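PDB 2R0X: possible flavin reductase, which probably binds FMN and reduces flavins with NADPH as electron donor, using a split-barrel fold. Local coordinates for residues Ala75-Leu80 with Gln110-Asn115; Asn82-Pro87 with Glu92-Ala97. One frame throughout, in Å; residues are numbered along the deposited sequence. Where two conformers were deposited one is given.

Contact 1: Ala75-Leu80 with Gln110-Asn115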
loop_
_atom_site.group_PDB
_atom_site.type_symbol
_atom_site.label_atom_id
_atom_site.label_comp_id
_atom_site.label_asym_id
_atom_site.label_seq_id
_atom_site.Cartn_x
_atom_site.Cartn_y
_atom_site.Cartn_z
ATOM N N ALA A 75 -6.900 -6.344 -15.082
ATOM C CA ALA A 75 -6.733 -7.807 -15.024
ATOM C C ALA A 75 -6.137 -8.343 -16.292
ATOM O O ALA A 75 -5.598 -9.450 -16.269
ATOM C CB ALA A 75 -8.072 -8.490 -14.717
ATOM N N GLU A 76 -6.246 -7.593 -17.400
ATOM C CA GLU A 76 -5.734 -8.003 -18.692
ATOM C C GLU A 76 -4.277 -7.674 -18.899
ATOM O O GLU A 76 -3.708 -8.048 -19.933
ATOM C CB GLU A 76 -6.560 -7.351 -19.807
ATOM C CG GLU A 76 -7.993 -7.853 -19.892
ATOM C CD GLU A 76 -8.893 -7.373 -18.769
ATOM O OE1 GLU A 76 -8.885 -6.191 -18.387
ATOM O OE2 GLU A 76 -9.644 -8.211 -18.214
ATOM N N GLN A 77 -3.627 -6.992 -17.952
ATOM C CA GLN A 77 -2.270 -6.481 -18.146
ATOM C C GLN A 77 -1.188 -7.208 -17.351
ATOM O O GLN A 77 -0.153 -6.648 -17.015
ATOM C CB GLN A 77 -2.261 -4.970 -17.848
ATOM C CG GLN A 77 -3.018 -4.202 -18.907
ATOM C CD GLN A 77 -3.183 -2.728 -18.603
ATOM O OE1 GLN A 77 -3.568 -2.316 -17.506
ATOM N NE2 GLN A 77 -2.981 -1.875 -19.630
ATOM N N SER A 78 -1.401 -8.490 -17.043
ATOM C CA SER A 78 -0.397 -9.224 -16.301
ATOM C C SER A 78 0.914 -9.457 -17.056
ATOM O O SER A 78 1.970 -9.481 -16.432
ATOM C CB SER A 78 -0.945 -10.551 -15.786
ATOM O OG SER A 78 -1.280 -11.453 -16.807
ATOM N N SER A 79 0.896 -9.641 -18.386
ATOM C CA SER A 79 2.162 -9.750 -19.125
ATOM C C SER A 79 2.930 -8.450 -18.984
ATOM O O SER A 79 4.122 -8.466 -18.726
ATOM C CB SER A 79 1.947 -10.144 -20.598
ATOM O OG SER A 79 3.152 -10.126 -21.346
ATOM N N LEU A 80 2.237 -7.322 -19.102
ATOM C CA LEU A 80 2.913 -6.038 -18.993
ATOM C C LEU A 80 3.560 -5.888 -17.612
ATOM O O LEU A 80 4.678 -5.364 -17.473
ATOM C CB LEU A 80 1.953 -4.903 -19.325
ATOM C CG LEU A 80 2.607 -3.592 -19.669
ATOM C CD1 LEU A 80 3.401 -3.684 -20.977
ATOM C CD2 LEU A 80 1.487 -2.560 -19.768
ATOM N N GLN A 110 -1.989 3.702 -21.708
ATOM C CA GLN A 110 -3.306 3.542 -22.281
ATOM C C GLN A 110 -3.952 2.230 -21.829
ATOM O O GLN A 110 -3.274 1.209 -21.658
ATOM C CB GLN A 110 -3.204 3.627 -23.814
ATOM C CG GLN A 110 -2.859 5.028 -24.305
ATOM C CD GLN A 110 -3.936 6.028 -23.992
ATOM O OE1 GLN A 110 -5.101 5.762 -24.233
ATOM N NE2 GLN A 110 -3.566 7.166 -23.436
ATOM N N ASP A 111 -5.282 2.271 -21.719
ATOM C CA ASP A 111 -6.044 1.094 -21.326
ATOM C C ASP A 111 -5.724 0.606 -19.905
ATOM O O ASP A 111 -5.992 -0.540 -19.579
ATOM C CB ASP A 111 -5.864 -0.057 -22.357
ATOM C CG ASP A 111 -7.124 -0.867 -22.640
ATOM O OD1 ASP A 111 -8.225 -0.485 -22.204
ATOM O OD2 ASP A 111 -6.980 -1.918 -23.321
ATOM N N ALA A 112 -5.188 1.473 -19.068
ATOM C CA ALA A 112 -4.951 1.148 -17.674
ATOM C C ALA A 112 -6.235 1.250 -16.853
ATOM O O ALA A 112 -7.226 1.844 -17.250
ATOM C CB ALA A 112 -3.897 2.070 -17.086
ATOM N N LEU A 113 -6.215 0.727 -15.635
ATOM C CA LEU A 113 -7.319 0.848 -14.721
ATOM C C LEU A 113 -7.455 2.285 -14.196
ATOM O O LEU A 113 -8.548 2.822 -14.069
ATOM C CB LEU A 113 -7.171 -0.124 -13.567
ATOM C CG LEU A 113 -8.392 -0.312 -12.680
ATOM C CD1 LEU A 113 -9.385 -1.189 -13.420
ATOM C CD2 LEU A 113 -7.994 -0.931 -11.337
ATOM N N ILE A 114 -6.315 2.875 -13.835
ATOM C CA ILE A 114 -6.248 4.227 -13.272
ATOM C C ILE A 114 -4.889 4.791 -13.620
ATOM O O ILE A 114 -3.929 4.042 -13.691
ATOM C CB ILE A 114 -6.371 4.254 -11.689
ATOM C CG1 ILE A 114 -7.156 3.066 -11.113
ATOM C CG2 ILE A 114 -6.980 5.566 -11.260
ATOM C CD1 ILE A 114 -7.023 2.915 -9.611
ATOM N N ASN A 115 -4.819 6.103 -13.788
ATOM C CA ASN A 115 -3.583 6.804 -14.037
ATOM C C ASN A 115 -3.484 8.018 -13.113
ATOM O O ASN A 115 -4.352 8.884 -13.160
ATOM C CB ASN A 115 -3.464 7.276 -15.500
ATOM C CG ASN A 115 -3.770 6.166 -16.522
ATOM O OD1 ASN A 115 -4.913 6.038 -16.977
ATOM N ND2 ASN A 115 -2.754 5.405 -16.910
#
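Q77 reaches across to the backbone of Q110, D111 and A112, and this one glutamine makes nearly all of the contact between the N-terminal end of helix 78-84 and the turn that leads into strand 114-126 of the split barrel. Q77 sits at the N-cap position of that helix. Its CG stands beside the backbone N, anti to the carbonyl carbon (chi1 -69°), and the chain then runs out extended, carrying the amide across the gap; the backbones themselves stay apart, with 8.1 Å between the CA atoms of Q77 and A112.

At Q110 the partner is the carbonyl: Q77 NE2 lies 3.7 Å from Q110 O, while the glutamine side chain of Q110 leads away. D111 follows with a positive phi of 64°, which turns the chain so that its carbonyl oxygen lies nearest the amide, D111 O standing 3.3 Å from Q77 NE2. The carboxylate of D111 does not take part; its OD1 forms a salt bridge with K145. A112 is buried and points its methyl away from Q77, leaving its CA to face the other end of the amide. L113 adds little area here. Together with I114 it faces T72 in a classic beta bulge, where strand 114-126 begins alongside strand 67-72, and R151 of the second subunit packs against the L113 side chain.

The oxygen end of the Q77 amide has its hydrogen bond within its own part of the chain: Q77 OE1 accepts from the backbone N of T74 and rests 3.7 Å from A112 CA.

Contact 2: Asn82-Pro87 with Glu92-Ala97. With SO4 (sulfate ion), chain H.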
loop_
_atom_site.group_PDB
_atom_site.type_symbol
_atom_site.label_atom_id
_atom_site.label_comp_id
_atom_site.label_asym_id
_atom_site.label_seq_id
_atom_site.Cartn_x
_atom_site.Cartn_y
_atom_site.Cartn_z
ATOM N N ASN A 82 4.736 -8.314 -15.749
ATOM C CA ASN A 82 5.962 -9.089 -15.780
ATOM C C ASN A 82 7.052 -8.392 -16.572
ATOM O O ASN A 82 8.215 -8.387 -16.154
ATOM C CB ASN A 82 5.685 -10.489 -16.367
ATOM C CG ASN A 82 4.884 -11.375 -15.434
ATOM O OD1 ASN A 82 4.680 -11.052 -14.261
ATOM N ND2 ASN A 82 4.455 -12.531 -15.949
ATOM N N ILE A 83 6.730 -7.822 -17.712
ATOM C CA ILE A 83 7.717 -7.159 -18.528
ATOM C C ILE A 83 8.399 -6.000 -17.786
ATOM O O ILE A 83 9.623 -5.834 -17.861
ATOM C CB ILE A 83 7.029 -6.670 -19.831
ATOM C CG1 ILE A 83 6.785 -7.868 -20.757
ATOM C CG2 ILE A 83 7.806 -5.517 -20.510
ATOM C CD1 ILE A 83 5.744 -7.566 -21.829
ATOM N N PHE A 84 7.613 -5.223 -17.064
ATOM C CA PHE A 84 8.153 -4.099 -16.310
ATOM C C PHE A 84 8.792 -4.460 -14.956
ATOM O O PHE A 84 9.322 -3.615 -14.269
ATOM C CB PHE A 84 7.100 -2.998 -16.169
ATOM C CG PHE A 84 7.071 -2.050 -17.340
ATOM C CD1 PHE A 84 6.310 -2.311 -18.460
ATOM C CD2 PHE A 84 7.787 -0.852 -17.254
ATOM C CE1 PHE A 84 6.332 -1.401 -19.526
ATOM C CE2 PHE A 84 7.764 0.023 -18.307
ATOM C CZ PHE A 84 7.005 -0.257 -19.438
ATOM N N ALA A 85 8.802 -5.749 -14.643
ATOM C CA ALA A 85 9.532 -6.300 -13.491
ATOM C C ALA A 85 10.791 -7.029 -13.880
ATOM O O ALA A 85 11.434 -7.616 -13.011
ATOM C CB ALA A 85 8.603 -7.271 -12.731
ATOM N N SER A 86 11.126 -7.075 -15.155
ATOM C CA SER A 86 12.193 -7.931 -15.661
ATOM C C SER A 86 13.292 -7.129 -16.382
ATOM O O SER A 86 13.033 -6.083 -16.934
ATOM C CB SER A 86 11.580 -8.942 -16.638
ATOM O OG SER A 86 10.558 -9.742 -16.059
ATOM N N PRO A 87 14.538 -7.616 -16.382
ATOM C CA PRO A 87 15.693 -6.900 -16.935
ATOM C C PRO A 87 15.659 -6.881 -18.467
ATOM O O PRO A 87 16.407 -7.592 -19.169
ATOM C CB PRO A 87 16.896 -7.654 -16.387
ATOM C CG PRO A 87 16.400 -9.012 -16.272
ATOM C CD PRO A 87 14.963 -8.898 -15.817
ATOM N N GLU A 92 12.409 -1.936 -25.138
ATOM C CA GLU A 92 11.649 -3.166 -25.273
ATOM C C GLU A 92 10.413 -3.115 -24.378
ATOM O O GLU A 92 9.318 -3.405 -24.824
ATOM C CB GLU A 92 12.475 -4.413 -24.996
ATOM C CG GLU A 92 11.609 -5.719 -24.907
ATOM C CD GLU A 92 10.718 -6.043 -26.144
ATOM O OE1 GLU A 92 11.176 -5.708 -27.251
ATOM O OE2 GLU A 92 9.580 -6.645 -25.995
ATOM N N ARG A 93 10.579 -2.712 -23.116
ATOM C CA ARG A 93 9.437 -2.659 -22.207
ATOM C C ARG A 93 8.308 -1.798 -22.809
ATOM O O ARG A 93 7.164 -2.217 -22.895
ATOM C CB ARG A 93 9.823 -2.120 -20.843
ATOM C CG ARG A 93 10.669 -3.017 -19.987
ATOM C CD ARG A 93 10.990 -2.316 -18.661
ATOM N NE ARG A 93 11.544 -3.204 -17.661
ATOM C CZ ARG A 93 11.962 -2.772 -16.481
ATOM N NH1 ARG A 93 11.966 -1.495 -16.202
ATOM N NH2 ARG A 93 12.411 -3.625 -15.599
ATOM N N PHE A 94 8.629 -0.562 -23.158
ATOM C CA PHE A 94 7.589 0.397 -23.564
ATOM C C PHE A 94 6.933 -0.036 -24.870
ATOM O O PHE A 94 5.748 0.269 -25.111
ATOM C CB PHE A 94 8.115 1.849 -23.615
ATOM C CG PHE A 94 8.184 2.489 -22.236
ATOM C CD1 PHE A 94 9.259 2.269 -21.386
ATOM C CD2 PHE A 94 7.110 3.165 -21.750
ATOM C CE1 PHE A 94 9.268 2.770 -20.109
ATOM C CE2 PHE A 94 7.097 3.662 -20.490
ATOM C CZ PHE A 94 8.207 3.499 -19.689
ATOM N N SER A 95 7.671 -0.757 -25.730
ATOM C CA SER A 95 7.107 -1.220 -27.002
ATOM C C SER A 95 5.872 -2.115 -26.861
ATOM O O SER A 95 5.150 -2.310 -27.825
ATOM C CB SER A 95 8.174 -1.923 -27.836
ATOM O OG SER A 95 8.339 -3.260 -27.407
ATOM N N ASN A 96 5.625 -2.638 -25.668
ATOM C CA ASN A 96 4.573 -3.600 -25.415
ATOM C C ASN A 96 3.220 -3.011 -25.042
ATOM O O ASN A 96 2.304 -3.748 -24.677
ATOM C CB ASN A 96 5.026 -4.589 -24.330
ATOM C CG ASN A 96 5.956 -5.586 -24.864
ATOM O OD1 ASN A 96 5.530 -6.539 -25.486
ATOM N ND2 ASN A 96 7.254 -5.389 -24.619
ATOM N N ALA A 97 3.094 -1.695 -25.090
ATOM C CA ALA A 97 1.805 -1.013 -24.816
ATOM C C ALA A 97 1.783 0.319 -25.511
ATOM O O ALA A 97 2.741 0.650 -26.235
ATOM C CB ALA A 97 1.619 -0.822 -23.282
HETATM S S SO4 H . 14.356 -1.309 -13.317
HETATM O O1 SO4 H . 14.772 -0.401 -14.383
HETATM O O2 SO4 H . 14.764 -0.829 -12.057
HETATM O O3 SO4 H . 14.962 -2.559 -13.718
HETATM O O4 SO4 H . 12.904 -1.501 -13.387
#
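The end of helix 78-84 and helix 90-94 come together with the CA atoms of I83 and R93 6.1 Å apart, and F94 to A97 then form a type I beta turn. R93 lies along the first helix end, extended from CG to NE, so its guanidinium arrives beside the carbonyls there. R93 NH2 donates to S86 O at 2.9 Å, from above the carbonyl plane, and NE adds weak bonds to I83 O and S86 O. Further back, R93 CB sits over one face of the F84 ring, a CH-pi contact 3.8 Å from the centroid. The same ring turns its edge to the face of F94, a T-shaped pair with planes at 86°. Nearby, I83 CD1 packs 3.6 Å from N96 CG, an amide whose ND2 is bonded to E92 OE2.

A sulfate, probably from the crystallisation liquor, takes the outer edge of the guanidinium: O4 accepts from R93 NH1 at 3.0 Å and from R93 NH2 at 3.1 Å. The same sulfate is also bonded to R57 NE and A58 N. Carbonyls thus fix the rotation of R93, and its NH1 and NH2, with R57 NE and A58 N, line an anion site that could suit a phosphate.

Contact 1 and contact 2 sit with their centres about 12 Å apart at the two ends of helix 78-84, the first using its start and the second its end. Along the chain, contact 2 is nested inside the loop that contact 1 closes: the chain leaves strand 67-72, runs through helices 78-84 and 90-94 and the small hairpin 99-100/108-109, and returns as strand 114-126, the antiparallel neighbour of strand 67-72. L80 joins the two directly, its CD1 lying 3.8 Å from N96 CB and its CD2 3.9 Å from A97 CB. Both contacts thus belong to a single excursion from the barrel sheet, with the sulfate site in contact 2.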